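Local coordinates for hypothetical protein PA4535 (Pseudomonas aeruginosa, PDB 1Y0K), which is of unknown function but is possibly an endonuclease of the PD-(D/E)XK clan, at residues A[38-43]-A[178-183]; A[183-188]-A[195-200]; A[31-36]-A[69-74]. All blocks are in the same frame, centred on the assembly; numbering follows the deposited sequence. Where two conformers were deposited one is given.

Contact 1 of 3, residues A[38-43]-A[178-183]; sequences LEALNV and TFARVL
Ala40 and Ala180 meet methyl to methyl: their CB atoms lie 3.5 Å apart, a close approach for two apolar carbons, and each CB points from its own backbone toward the other segment. Because neither residue carries anything larger, the backbones come near as well, with the two CA atoms separated by 6.3 Å. The second touch is looser and differently posed. Leu41 and Val182 cross at about a right angle, the CD1 branch of Leu41 reaching CG2 of Val182 at 4.2 Å. In Leu41, CG stands anti to the carbonyl carbon (chi1 -57°), and this bend brings the end of the side chain closer to the strand than the start of its CB bond would suggest. In Val182, CG1 is anti to the backbone N, which leaves CG2 beside that N as the branch met by Leu41. These two touches lay the C-terminal end of helix 26-40 on one face of strand 179-185, within the mixed sheet of the chain, and the contact is purely apolar and buried. The helix finishes here in a Schellman motif: Asn42 takes a positive phi of 55°, Val43 N bonds back to Leu38 O at 2.9 Å, and Asn42 N to Glu39 O at 3.2 Å. On the strand, Phe179 and Arg181 point away from the helix, Phe179 packing on Leu114 of helix 111-116. Phe203 also packs against Ala40, while Leu193 of helix 191-194 lies against Val182.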
loop_
_atom_site.group_PDB
_atom_site.type_symbol
_atom_site.label_atom_id
_atom_site.label_comp_id
_atom_site.label_asym_id
_atom_site.label_seq_id
_atom_site.Cartn_x
_atom_site.Cartn_y
_atom_site.Cartn_z
ATOM N N LEU A 38 -0.063 6.582 6.862
ATOM C CA LEU A 38 0.633 7.539 7.729
ATOM C C LEU A 38 0.442 7.170 9.207
ATOM O O LEU A 38 1.379 7.270 10.001
ATOM C CB LEU A 38 0.163 8.978 7.448
ATOM C CG LEU A 38 0.503 9.523 6.050
ATOM C CD1 LEU A 38 -0.175 10.873 5.846
ATOM C CD2 LEU A 38 2.007 9.616 5.813
ATOM N N GLU A 39 -0.774 6.744 9.560
ATOM C CA GLU A 39 -1.053 6.251 10.913
ATOM C C GLU A 39 -0.205 5.032 11.269
ATOM O O GLU A 39 0.311 4.945 12.379
ATOM C CB GLU A 39 -2.543 5.967 11.098
ATOM C CG GLU A 39 -3.350 7.243 11.107
ATOM C CD GLU A 39 -4.834 6.985 11.068
ATOM O OE1 GLU A 39 -5.235 5.804 11.030
ATOM O OE2 GLU A 39 -5.595 7.975 11.062
ATOM N N ALA A 40 -0.031 4.120 10.317
ATOM C CA ALA A 40 0.841 2.956 10.504
ATOM C C ALA A 40 2.276 3.359 10.819
ATOM O O ALA A 40 2.942 2.713 11.627
ATOM C CB ALA A 40 0.810 2.064 9.278
ATOM N N LEU A 41 2.740 4.432 10.182
ATOM C CA LEU A 41 4.116 4.883 10.341
ATOM C C LEU A 41 4.280 5.923 11.433
ATOM O O LEU A 41 5.390 6.423 11.635
ATOM C CB LEU A 41 4.658 5.449 9.026
ATOM C CG LEU A 41 4.629 4.521 7.811
ATOM C CD1 LEU A 41 5.400 5.166 6.667
ATOM C CD2 LEU A 41 5.222 3.182 8.159
ATOM N N ASN A 42 3.179 6.244 12.113
ATOM C CA ASN A 42 3.169 7.265 13.155
ATOM C C ASN A 42 3.706 8.604 12.629
ATOM O O ASN A 42 4.548 9.253 13.257
ATOM C CB ASN A 42 3.951 6.768 14.384
ATOM C CG ASN A 42 3.641 7.554 15.638
ATOM O OD1 ASN A 42 2.580 8.162 15.762
ATOM N ND2 ASN A 42 4.571 7.535 16.586
ATOM N N VAL A 43 3.219 8.996 11.453
ATOM C CA VAL A 43 3.598 10.253 10.830
ATOM C C VAL A 43 2.435 11.217 11.055
ATOM O O VAL A 43 1.321 10.967 10.584
ATOM C CB VAL A 43 3.878 10.071 9.306
ATOM C CG1 VAL A 43 4.056 11.420 8.619
ATOM C CG2 VAL A 43 5.094 9.173 9.084
ATOM N N THR A 178 -3.614 -5.654 8.008
ATOM C CA THR A 178 -2.689 -6.374 8.898
ATOM C C THR A 178 -1.287 -5.779 9.028
ATOM O O THR A 178 -0.561 -6.133 9.952
ATOM C CB THR A 178 -2.526 -7.851 8.500
ATOM O OG1 THR A 178 -1.981 -7.929 7.176
ATOM C CG2 THR A 178 -3.885 -8.565 8.532
ATOM N N PHE A 179 -0.892 -4.900 8.106
ATOM C CA PHE A 179 0.505 -4.444 8.095
ATOM C C PHE A 179 0.723 -3.243 7.189
ATOM O O PHE A 179 -0.137 -2.902 6.384
ATOM C CB PHE A 179 1.433 -5.582 7.648
ATOM C CG PHE A 179 1.525 -5.737 6.153
ATOM C CD1 PHE A 179 2.644 -5.267 5.466
ATOM C CD2 PHE A 179 0.486 -6.318 5.435
ATOM C CE1 PHE A 179 2.738 -5.394 4.083
ATOM C CE2 PHE A 179 0.567 -6.453 4.035
ATOM C CZ PHE A 179 1.694 -5.985 3.364
ATOM N N ALA A 180 1.887 -2.613 7.340
ATOM C CA ALA A 180 2.377 -1.613 6.386
ATOM C C ALA A 180 3.877 -1.813 6.211
ATOM O O ALA A 180 4.576 -2.265 7.129
ATOM C CB ALA A 180 2.075 -0.220 6.874
ATOM N N ARG A 181 4.371 -1.512 5.016
ATOM C CA ARG A 181 5.797 -1.599 4.758
ATOM C C ARG A 181 6.174 -0.666 3.619
ATOM O O ARG A 181 5.495 -0.624 2.592
ATOM C CB ARG A 181 6.197 -3.035 4.400
ATOM C CG ARG A 181 7.685 -3.196 4.084
ATOM C CD ARG A 181 8.015 -4.646 3.716
ATOM N NE ARG A 181 9.415 -4.785 3.319
ATOM C CZ ARG A 181 10.414 -5.074 4.154
ATOM N NH1 ARG A 181 10.183 -5.304 5.444
ATOM N NH2 ARG A 181 11.655 -5.158 3.693
ATOM N N VAL A 182 7.256 0.078 3.816
ATOM C CA VAL A 182 7.888 0.805 2.715
ATOM C C VAL A 182 8.845 -0.190 2.040
ATOM O O VAL A 182 9.810 -0.659 2.669
ATOM C CB VAL A 182 8.663 2.049 3.237
ATOM C CG1 VAL A 182 9.381 2.764 2.083
ATOM C CG2 VAL A 182 7.709 3.008 3.963
ATOM N N LEU A 183 8.561 -0.545 0.783
ATOM C CA LEU A 183 9.385 -1.531 0.059
ATOM C C LEU A 183 10.702 -0.945 -0.412
ATOM O O LEU A 183 11.745 -1.591 -0.295
ATOM C CB LEU A 183 8.641 -2.155 -1.126
ATOM C CG LEU A 183 7.361 -2.935 -0.810
ATOM C CD1 LEU A 183 6.882 -3.686 -2.042
ATOM C CD2 LEU A 183 7.590 -3.916 0.345
#

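Contact 2 of 3, residues A[183-188]-A[195-200]; sequences LFAHSG and ANLGRS
Leu183 opens the contact with its backbone: its O lies 4.3 Å from CD2 of Leu197, while its side chain points away from the 195-200 loop and packs on Leu172 and Met174. At Phe184 the same methyl comes nearest, with Leu197 CD2 3.7 Å from Phe184 CA, so the branch rests on main chain and not on the aromatic ring. The CB of Phe184 points away from the loop, and the ring packs on Tyr164 and Leu165 of helix 162-166. Leu183 and Phe184 both face Leu172 of the adjoining antiparallel strand 171-175, a classic beta bulge, and it is over this irregular spot of strand 179-185 that Leu197 lies. Ala185 points its CB toward the loop and receives the methyl twice, Leu197 CD2 standing 3.8 Å from Ala185 N and 4.4 Å from Ala185 CB. Leu197 CG is anti to its own carbonyl carbon (chi1 -66°), which swings the isobutyl end in over the strand although its CB bond does not aim there. Beyond it the chain turns at Gly198, with a positive phi of 88°, on the way to strand 201-202. Next to Leu197, Asn196 is held by its ND2, hydrogen-bonded to Phe192 O of helix 191-194.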
loop_
_atom_site.group_PDB
_atom_site.type_symbol
_atom_site.label_atom_id
_atom_site.label_comp_id
_atom_site.label_asym_id
_atom_site.label_seq_id
_atom_site.Cartn_x
_atom_site.Cartn_y
_atom_site.Cartn_z
ATOM N N LEU A 183 8.561 -0.545 0.783
ATOM C CA LEU A 183 9.385 -1.531 0.059
ATOM C C LEU A 183 10.702 -0.945 -0.412
ATOM O O LEU A 183 11.745 -1.591 -0.295
ATOM C CB LEU A 183 8.641 -2.155 -1.126
ATOM C CG LEU A 183 7.361 -2.935 -0.810
ATOM C CD1 LEU A 183 6.882 -3.686 -2.042
ATOM C CD2 LEU A 183 7.590 -3.916 0.345
ATOM N N PHE A 184 10.647 0.266 -0.964
ATOM C CA PHE A 184 11.851 1.009 -1.318
ATOM C C PHE A 184 11.540 2.489 -1.408
ATOM O O PHE A 184 10.392 2.880 -1.597
ATOM C CB PHE A 184 12.501 0.489 -2.621
ATOM C CG PHE A 184 11.739 0.821 -3.895
ATOM C CD1 PHE A 184 11.892 2.060 -4.523
ATOM C CD2 PHE A 184 10.926 -0.137 -4.500
ATOM C CE1 PHE A 184 11.214 2.353 -5.710
ATOM C CE2 PHE A 184 10.254 0.135 -5.693
ATOM C CZ PHE A 184 10.395 1.382 -6.301
ATOM N N ALA A 185 12.572 3.317 -1.259
ATOM C CA ALA A 185 12.402 4.754 -1.414
ATOM C C ALA A 185 13.743 5.356 -1.785
ATOM O O ALA A 185 14.734 5.153 -1.072
ATOM C CB ALA A 185 11.870 5.374 -0.145
ATOM N N HIS A 186 13.777 6.045 -2.924
ATOM C CA HIS A 186 15.006 6.668 -3.405
ATOM C C HIS A 186 15.373 7.891 -2.572
ATOM O O HIS A 186 14.547 8.436 -1.846
ATOM C CB HIS A 186 14.888 7.060 -4.875
ATOM C CG HIS A 186 14.998 5.909 -5.820
ATOM N ND1 HIS A 186 16.213 5.399 -6.238
ATOM C CD2 HIS A 186 14.047 5.183 -6.452
ATOM C CE1 HIS A 186 16.000 4.404 -7.081
ATOM N NE2 HIS A 186 14.695 4.251 -7.224
ATOM N N SER A 187 16.621 8.336 -2.707
ATOM C CA SER A 187 17.135 9.456 -1.916
ATOM C C SER A 187 16.263 10.714 -1.953
ATOM O O SER A 187 16.203 11.460 -0.967
ATOM C CB SER A 187 18.577 9.777 -2.336
ATOM O OG SER A 187 18.613 10.266 -3.667
ATOM N N GLY A 188 15.582 10.941 -3.076
ATOM C CA GLY A 188 14.681 12.087 -3.242
ATOM C C GLY A 188 13.306 11.969 -2.603
ATOM O O GLY A 188 12.567 12.951 -2.530
ATOM N N ALA A 195 12.914 6.911 6.298
ATOM C CA ALA A 195 13.063 6.571 7.718
ATOM C C ALA A 195 12.486 5.207 8.096
ATOM O O ALA A 195 12.878 4.618 9.106
ATOM C CB ALA A 195 12.427 7.650 8.577
ATOM N N ASN A 196 11.576 4.695 7.274
ATOM C CA ASN A 196 10.876 3.455 7.574
ATOM C C ASN A 196 11.287 2.237 6.731
ATOM O O ASN A 196 10.630 1.227 6.740
ATOM C CB ASN A 196 9.372 3.679 7.520
ATOM C CG ASN A 196 8.875 4.454 8.708
ATOM O OD1 ASN A 196 8.709 3.900 9.781
ATOM N ND2 ASN A 196 8.683 5.743 8.533
ATOM N N LEU A 197 12.377 2.365 5.988
ATOM C CA LEU A 197 12.950 1.228 5.291
ATOM C C LEU A 197 13.440 0.167 6.267
ATOM O O LEU A 197 13.883 0.487 7.350
ATOM C CB LEU A 197 14.090 1.669 4.385
ATOM C CG LEU A 197 13.704 2.550 3.205
ATOM C CD1 LEU A 197 14.947 3.165 2.576
ATOM C CD2 LEU A 197 12.909 1.743 2.195
ATOM N N GLY A 198 13.369 -1.093 5.858
ATOM C CA GLY A 198 14.007 -2.178 6.575
ATOM C C GLY A 198 13.165 -2.803 7.677
ATOM O O GLY A 198 13.678 -3.481 8.546
ATOM N N ARG A 199 11.866 -2.549 7.625
ATOM C CA ARG A 199 10.971 -2.922 8.706
ATOM C C ARG A 199 9.567 -3.080 8.185
ATOM O O ARG A 199 9.215 -2.490 7.189
ATOM C CB ARG A 199 11.011 -1.910 9.847
ATOM C CG ARG A 199 10.148 -0.682 9.678
ATOM C CD ARG A 199 10.530 0.478 10.592
ATOM N NE ARG A 199 9.388 1.041 11.304
ATOM C CZ ARG A 199 9.470 1.961 12.261
ATOM N NH1 ARG A 199 8.382 2.411 12.873
ATOM N NH2 ARG A 199 10.643 2.441 12.599
ATOM N N SER A 200 8.795 -3.898 8.871
ATOM C CA SER A 200 7.377 -4.020 8.614
ATOM C C SER A 200 6.622 -3.659 9.888
ATOM O O SER A 200 7.072 -3.948 10.982
ATOM C CB SER A 200 7.042 -5.445 8.176
ATOM O OG SER A 200 7.516 -5.724 6.873
#

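Contact 3 of 3, residues A[31-36]-A[69-74]; sequences RWVCQR and VFFVLD
Val33 does most of the work from the helix, using both of its methyls on different partners. With CG1 anti to the backbone N (chi1 171°), that branch meets CG1 of Val69 at 4.0 Å, and the other branch, CG2, is turned to Phe71, lying 3.6 Å from CE2 and 3.8 Å from CZ of the ring. The methyl approaches the ring obliquely. The side chain of Val33 runs antiparallel to those of Val69 and Phe71, passing alongside each. Phe71 itself starts off at an angle to the helix; its chi1 of -62°, with CG anti to the carbonyl carbon, carries the far end of the ring up to Val33. Val69 is used on both branches: CG1 takes Val33, while CG2 sits 3.8 Å from SG of Cys34, the next residue of the helix. Phe70, between the two, points to the other face of the sheet, against helix 119-132. Leu142 and Phe144 of the parallel neighbour strand 140-146 touch Val33 as well, and Leu21 of helix 3-23 packs on Phe71. Helix 31-36 and strand 69-73 run almost perpendicular, at 86°, with their axes 9.2 Å apart. Such apolar packing of a helix across a central mixed sheet, with further helices on the other face, is the alpha/beta layering consistent with the PD-(D/E)XK nuclease fold suggested by the family.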
loop_
_atom_site.group_PDB
_atom_site.type_symbol
_atom_site.label_atom_id
_atom_site.label_comp_id
_atom_site.label_asym_id
_atom_site.label_seq_id
_atom_site.Cartn_x
_atom_site.Cartn_y
_atom_site.Cartn_z
ATOM N N ARG A 31 -7.473 9.029 -0.331
ATOM C CA ARG A 31 -7.007 9.777 0.841
ATOM C C ARG A 31 -7.055 8.894 2.096
ATOM O O ARG A 31 -6.138 8.917 2.924
ATOM C CB ARG A 31 -7.848 11.037 1.049
ATOM C CG ARG A 31 -7.190 12.041 1.983
ATOM C CD ARG A 31 -8.203 12.895 2.708
ATOM N NE ARG A 31 -9.030 12.052 3.559
ATOM C CZ ARG A 31 -10.294 11.747 3.311
ATOM N NH1 ARG A 31 -10.941 10.930 4.126
ATOM N NH2 ARG A 31 -10.910 12.258 2.253
ATOM N N TRP A 32 -8.111 8.097 2.216
ATOM C CA TRP A 32 -8.267 7.197 3.352
ATOM C C TRP A 32 -7.073 6.237 3.406
ATOM O O TRP A 32 -6.510 6.029 4.469
ATOM C CB TRP A 32 -9.605 6.444 3.240
ATOM C CG TRP A 32 -9.866 5.355 4.271
ATOM C CD1 TRP A 32 -10.558 5.482 5.437
ATOM C CD2 TRP A 32 -9.485 3.975 4.176
ATOM N NE1 TRP A 32 -10.610 4.268 6.099
ATOM C CE2 TRP A 32 -9.962 3.326 5.341
ATOM C CE3 TRP A 32 -8.779 3.222 3.218
ATOM C CZ2 TRP A 32 -9.753 1.961 5.578
ATOM C CZ3 TRP A 32 -8.572 1.854 3.448
ATOM C CH2 TRP A 32 -9.063 1.237 4.622
ATOM N N VAL A 33 -6.674 5.680 2.261
ATOM C CA VAL A 33 -5.504 4.783 2.219
ATOM C C VAL A 33 -4.248 5.506 2.726
ATOM O O VAL A 33 -3.489 4.969 3.545
ATOM C CB VAL A 33 -5.257 4.225 0.802
ATOM C CG1 VAL A 33 -3.923 3.491 0.737
ATOM C CG2 VAL A 33 -6.392 3.272 0.404
ATOM N N CYS A 34 -4.032 6.720 2.233
ATOM C CA CYS A 34 -2.897 7.528 2.674
ATOM C C CYS A 34 -2.944 7.756 4.187
ATOM O O CYS A 34 -1.932 7.622 4.859
ATOM C CB CYS A 34 -2.859 8.861 1.921
ATOM S SG CYS A 34 -2.532 8.651 0.145
ATOM N N GLN A 35 -4.113 8.099 4.722
ATOM C CA GLN A 35 -4.214 8.303 6.174
ATOM C C GLN A 35 -3.865 7.045 6.956
ATOM O O GLN A 35 -3.128 7.117 7.936
ATOM C CB GLN A 35 -5.606 8.786 6.564
ATOM C CG GLN A 35 -5.852 10.246 6.248
ATOM C CD GLN A 35 -7.170 10.720 6.830
ATOM O OE1 GLN A 35 -7.424 10.577 8.029
ATOM N NE2 GLN A 35 -8.010 11.271 5.992
ATOM N N ARG A 36 -4.387 5.895 6.525
ATOM C CA ARG A 36 -4.101 4.614 7.206
ATOM C C ARG A 36 -2.601 4.315 7.194
ATOM O O ARG A 36 -2.031 3.849 8.187
ATOM C CB ARG A 36 -4.875 3.455 6.558
ATOM C CG ARG A 36 -6.434 3.554 6.615
ATOM C CD ARG A 36 -7.034 3.682 8.053
ATOM N NE ARG A 36 -6.892 4.994 8.703
ATOM C CZ ARG A 36 -7.529 6.117 8.354
ATOM N NH1 ARG A 36 -7.326 7.238 9.041
ATOM N NH2 ARG A 36 -8.350 6.148 7.313
ATOM N N VAL A 69 -2.053 5.895 -5.677
ATOM C CA VAL A 69 -2.703 4.870 -4.851
ATOM C C VAL A 69 -3.382 3.813 -5.714
ATOM O O VAL A 69 -4.130 4.140 -6.645
ATOM C CB VAL A 69 -3.724 5.525 -3.896
ATOM C CG1 VAL A 69 -4.518 4.470 -3.117
ATOM C CG2 VAL A 69 -2.988 6.481 -2.941
ATOM N N PHE A 70 -3.114 2.543 -5.424
ATOM C CA PHE A 70 -3.823 1.477 -6.129
ATOM C C PHE A 70 -4.232 0.356 -5.183
ATOM O O PHE A 70 -3.702 0.243 -4.081
ATOM C CB PHE A 70 -3.023 0.971 -7.335
ATOM C CG PHE A 70 -1.745 0.253 -6.985
ATOM C CD1 PHE A 70 -1.667 -1.138 -7.094
ATOM C CD2 PHE A 70 -0.606 0.965 -6.588
ATOM C CE1 PHE A 70 -0.471 -1.818 -6.809
ATOM C CE2 PHE A 70 0.598 0.294 -6.280
ATOM C CZ PHE A 70 0.662 -1.097 -6.386
ATOM N N PHE A 71 -5.203 -0.445 -5.618
ATOM C CA PHE A 71 -5.802 -1.475 -4.774
ATOM C C PHE A 71 -5.494 -2.858 -5.299
ATOM O O PHE A 71 -5.626 -3.126 -6.508
ATOM C CB PHE A 71 -7.309 -1.248 -4.644
ATOM C CG PHE A 71 -7.651 0.062 -3.996
ATOM C CD1 PHE A 71 -7.679 1.242 -4.747
ATOM C CD2 PHE A 71 -7.924 0.123 -2.632
ATOM C CE1 PHE A 71 -7.965 2.474 -4.137
ATOM C CE2 PHE A 71 -8.220 1.344 -2.017
ATOM C CZ PHE A 71 -8.241 2.516 -2.781
ATOM N N VAL A 72 -5.048 -3.714 -4.383
ATOM C CA VAL A 72 -4.694 -5.105 -4.668
ATOM C C VAL A 72 -5.656 -5.966 -3.859
ATOM O O VAL A 72 -5.457 -6.190 -2.666
ATOM C CB VAL A 72 -3.223 -5.405 -4.296
ATOM C CG1 VAL A 72 -2.855 -6.865 -4.632
ATOM C CG2 VAL A 72 -2.277 -4.442 -5.024
ATOM N N LEU A 73 -6.721 -6.405 -4.522
ATOM C CA LEU A 73 -7.783 -7.168 -3.871
ATOM C C LEU A 73 -7.932 -8.543 -4.523
ATOM O O LEU A 73 -7.204 -8.874 -5.461
ATOM C CB LEU A 73 -9.109 -6.387 -3.926
ATOM C CG LEU A 73 -9.078 -4.908 -3.522
ATOM C CD1 LEU A 73 -10.405 -4.221 -3.849
ATOM C CD2 LEU A 73 -8.763 -4.774 -2.047
ATOM N N ASP A 74 -8.852 -9.348 -4.007
ATOM C CA ASP A 74 -9.141 -10.647 -4.615
ATOM C C ASP A 74 -10.640 -10.936 -4.712
ATOM O O ASP A 74 -11.038 -12.034 -5.128
ATOM C CB ASP A 74 -8.383 -11.791 -3.907
ATOM C CG ASP A 74 -8.793 -11.993 -2.444
ATOM O OD1 ASP A 74 -9.696 -11.307 -1.919
ATOM O OD2 ASP A 74 -8.190 -12.879 -1.806
#

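Contacts 1 and 3 both use helix 26-40: the segment 31-36 lies over strand 65-73 and the segment 38-43 over strand 179-185, and a salt bridge from Arg36 in the first to Glu39 in the second joins the two along the helix. Their centres are 12 Å apart, and the helix thus spans the sheet from its third strand to its sixth. The segments of contacts 1 and 2 overlap at Leu183 and follow each other along strand 179-185, with centres 11 Å apart. They touch directly: Val182 CG1 lies 3.7 Å from Leu197 CD2, and Arg181 NH1 makes a probable hydrogen bond to Ser200 OG at 3.1 Å. Contacts 2 and 3 do not meet, their nearest atoms being about 8 Å apart.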